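Local coordinates for glutathione S-transferase enzyme with thioredoxin-like domain (PDB 4MF7), which probably conjugates glutathione to electrophilic substrates, using a thioredoxin-like N-terminal domain and a helical C-terminal domain, at residues A[191-195]-A[196-200]. Sequence-based numbering, arbitrary orientation.
Sequences DGRQW and IMDAD
Arg193 runs alongside the turn that follows it and meets the carboxylate of Asp198 with NE. Its CB lies 4.2 Å from Asp198 CA; CG is anti to the carbonyl carbon (chi1 -66°), and from there the chain runs extended to NE. Along the way CG passes 3.4 Å from Asp198 OD1, and CD sits 3.5 Å from Ile196 O. NE then makes a salt bridge to Asp198 OD2 at 3.2 Å, with an N-H...O angle of 156°. The oxygen lies in the guanidinium plane, at its edge, whereas NE comes from above the carboxylate plane, the two planes being 67° apart. NH1 turns back to Arg189 O, at the end of helix 171-190. Cutting the side chain back to an alanine here is likely to leave the Asp198 carboxylate without its charged mate and Arg189 O without the NH1 bond.

In the backbone, Trp195 and Asp198 form an antiparallel hydrogen-bonded pair: Trp195 N gives a bond to Asp198 O at 2.8 Å, and Asp198 N returns a weak one to Trp195 O. A type II' turn from Met197 to Asp200 overlaps this pair, closed by Asp200 N to Met197 O. Gln194 lays its CG over one face of the Trp195 indole, 3.5 Å above the plane, and Ala199 O meets the ring edge near CD1. One water donates to both Gln194 OE1 and Ala199 O.

This compact reversal links helix 171-190 to helix 203-215 within the C-terminal domain. Its chemistry implies a fold-back held by backbone bonds, with an ion pair inside the loop and hydrogen bonds to Arg189 joining it to the preceding helix.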
ATOM      1  N   ASP A 191      21.033  -3.499  -8.644  1.00 38.43           N
ATOM      2  CA  ASP A 191      22.417  -3.394  -9.113  1.00 36.00           C
ATOM      3  C   ASP A 191      23.311  -3.138  -7.901  1.00 36.65           C
ATOM      4  O   ASP A 191      23.229  -2.074  -7.267  1.00 37.27           O
ATOM      5  CB  ASP A 191      22.534  -2.261 -10.130  1.00 40.30           C
ATOM      6  CG  ASP A 191      23.888  -2.226 -10.836  1.00 47.34           C
ATOM      7  OD1 ASP A 191      24.799  -3.011 -10.489  1.00 42.07           O
ATOM      8  OD2 ASP A 191      24.017  -1.410 -11.761  1.00 48.02           O
ATOM      9  N   GLY A 192      24.113  -4.135  -7.567  1.00 41.91           N
ATOM     10  CA  GLY A 192      25.022  -4.076  -6.424  1.00 40.46           C
ATOM     11  C   GLY A 192      24.379  -4.374  -5.095  1.00 45.56           C
ATOM     12  O   GLY A 192      24.936  -4.006  -4.058  1.00 40.14           O
ATOM     13  N   ARG A 193      23.197  -5.005  -5.108  1.00 36.96           N
ATOM     14  CA  ARG A 193      22.522  -5.395  -3.873  1.00 35.41           C
ATOM     15  C   ARG A 193      22.127  -6.854  -3.932  1.00 35.58           C
ATOM     16  O   ARG A 193      21.634  -7.320  -4.957  1.00 34.14           O
ATOM     17  CB  ARG A 193      21.257  -4.551  -3.629  1.00 34.06           C
ATOM     18  CG  ARG A 193      21.534  -3.085  -3.352  1.00 40.26           C
ATOM     19  CD  ARG A 193      20.284  -2.357  -2.901  1.00 35.10           C
ATOM     20  NE  ARG A 193      20.583  -0.997  -2.441  1.00 39.25           N
ATOM     21  CZ  ARG A 193      20.652   0.078  -3.212  1.00 41.60           C
ATOM     22  NH1 ARG A 193      20.425   0.007  -4.512  1.00 35.88           N
ATOM     23  NH2 ARG A 193      20.953   1.253  -2.667  1.00 41.82           N
ATOM     24  N   GLN A 194      22.308  -7.559  -2.821  1.00 31.43           N
ATOM     25  CA  GLN A 194      21.827  -8.923  -2.704  1.00 33.21           C
ATOM     26  C   GLN A 194      20.283  -8.955  -2.681  1.00 32.84           C
ATOM     27  O   GLN A 194      19.655  -9.699  -3.434  1.00 33.06           O
ATOM     28  CB  GLN A 194      22.359  -9.570  -1.432  1.00 36.99           C
ATOM     29  CG  GLN A 194      21.934 -11.015  -1.228  1.00 38.38           C
ATOM     30  CD  GLN A 194      22.610 -11.648  -0.013  1.00 53.23           C
ATOM     31  OE1 GLN A 194      23.151 -10.955   0.845  1.00 48.20           O
ATOM     32  NE2 GLN A 194      22.571 -12.964   0.062  1.00 49.16           N
ATOM     33  N   TRP A 195      19.710  -8.148  -1.799  1.00 31.15           N
ATOM     34  CA  TRP A 195      18.236  -8.017  -1.657  1.00 26.46           C
ATOM     35  C   TRP A 195      17.842  -6.549  -1.922  1.00 28.25           C
ATOM     36  O   TRP A 195      18.703  -5.704  -2.091  1.00 32.63           O
ATOM     37  CB  TRP A 195      17.820  -8.471  -0.257  1.00 31.98           C
ATOM     38  CG  TRP A 195      18.231  -9.931   0.065  1.00 32.49           C
ATOM     39  CD1 TRP A 195      19.154 -10.340   1.005  1.00 32.59           C
ATOM     40  CD2 TRP A 195      17.746 -11.133  -0.562  1.00 30.46           C
ATOM     41  NE1 TRP A 195      19.244 -11.725   1.005  1.00 33.61           N
ATOM     42  CE2 TRP A 195      18.407 -12.224   0.041  1.00 33.14           C
ATOM     43  CE3 TRP A 195      16.831 -11.388  -1.589  1.00 30.43           C
ATOM     44  CZ2 TRP A 195      18.170 -13.544  -0.342  1.00 34.82           C
ATOM     45  CZ3 TRP A 195      16.598 -12.711  -1.961  1.00 30.90           C
ATOM     46  CH2 TRP A 195      17.260 -13.763  -1.330  1.00 30.33           C
ATOM     47  N   ILE A 196      16.539  -6.251  -1.952  1.00 25.93           N
ATOM     48  CA  ILE A 196      16.089  -4.895  -2.191  1.00 31.69           C
ATOM     49  C   ILE A 196      16.715  -3.945  -1.149  1.00 29.45           C
ATOM     50  O   ILE A 196      17.086  -2.834  -1.492  1.00 31.01           O
ATOM     51  CB  ILE A 196      14.544  -4.825  -2.211  1.00 26.87           C
ATOM     52  CG1 ILE A 196      14.044  -5.458  -3.522  1.00 24.66           C
ATOM     53  CG2 ILE A 196      14.040  -3.399  -2.040  1.00 30.56           C
ATOM     54  CD1 ILE A 196      12.578  -5.795  -3.507  1.00 25.85           C
ATOM     55  N   MET A 197      16.840  -4.420   0.092  1.00 27.70           N
ATOM     56  CA  MET A 197      17.453  -3.655   1.182  1.00 34.02           C
ATOM     57  C   MET A 197      18.865  -4.190   1.500  1.00 30.65           C
ATOM     58  O   MET A 197      19.227  -4.428   2.661  1.00 34.17           O
ATOM     59  CB  MET A 197      16.575  -3.664   2.412  1.00 28.27           C
ATOM     60  CG  MET A 197      15.152  -3.194   2.176  1.00 31.17           C
ATOM     61  SD  MET A 197      15.017  -1.568   1.390  1.00 32.96           S
ATOM     62  CE  MET A 197      15.754  -0.490   2.648  1.00 29.66           C
ATOM     63  N   ASP A 198      19.637  -4.371   0.447  1.00 32.24           N
ATOM     64  CA  ASP A 198      21.068  -4.721   0.541  1.00 33.06           C
ATOM     65  C   ASP A 198      21.250  -6.083   1.152  1.00 35.16           C
ATOM     66  O   ASP A 198      20.749  -7.073   0.602  1.00 34.34           O
ATOM     67  CB  ASP A 198      21.837  -3.620   1.285  1.00 40.62           C
ATOM     68  CG  ASP A 198      21.926  -2.364   0.475  1.00 48.02           C
ATOM     69  OD1 ASP A 198      22.836  -2.250  -0.375  1.00 54.65           O
ATOM     70  OD2 ASP A 198      21.068  -1.497   0.679  1.00 44.47           O
ATOM     71  N   ALA A 199      21.973  -6.164   2.274  1.00 35.04           N
ATOM     72  CA  ALA A 199      22.288  -7.462   2.865  1.00 31.70           C
ATOM     73  C   ALA A 199      21.111  -8.082   3.565  1.00 37.09           C
ATOM     74  O   ALA A 199      21.126  -9.264   3.862  1.00 40.58           O
ATOM     75  CB  ALA A 199      23.478  -7.346   3.830  1.00 43.63           C
ATOM     76  N   ASP A 200      20.092  -7.283   3.862  1.00 32.78           N
ATOM     77  CA  ASP A 200      18.947  -7.740   4.634  1.00 33.71           C
ATOM     78  C   ASP A 200      17.821  -8.254   3.745  1.00 35.23           C
ATOM     79  O   ASP A 200      17.298  -7.507   2.929  1.00 30.64           O
ATOM     80  CB  ASP A 200      18.387  -6.575   5.455  1.00 31.63           C
ATOM     81  CG  ASP A 200      19.298  -6.173   6.615  1.00 57.44           C
ATOM     82  OD1 ASP A 200      19.861  -7.052   7.290  1.00 47.80           O
ATOM     83  OD2 ASP A 200      19.442  -4.969   6.845  1.00 43.48           O
TER
HETATM   84  O   HOH W   1      22.935 -11.240   3.471  1.00 44.70           O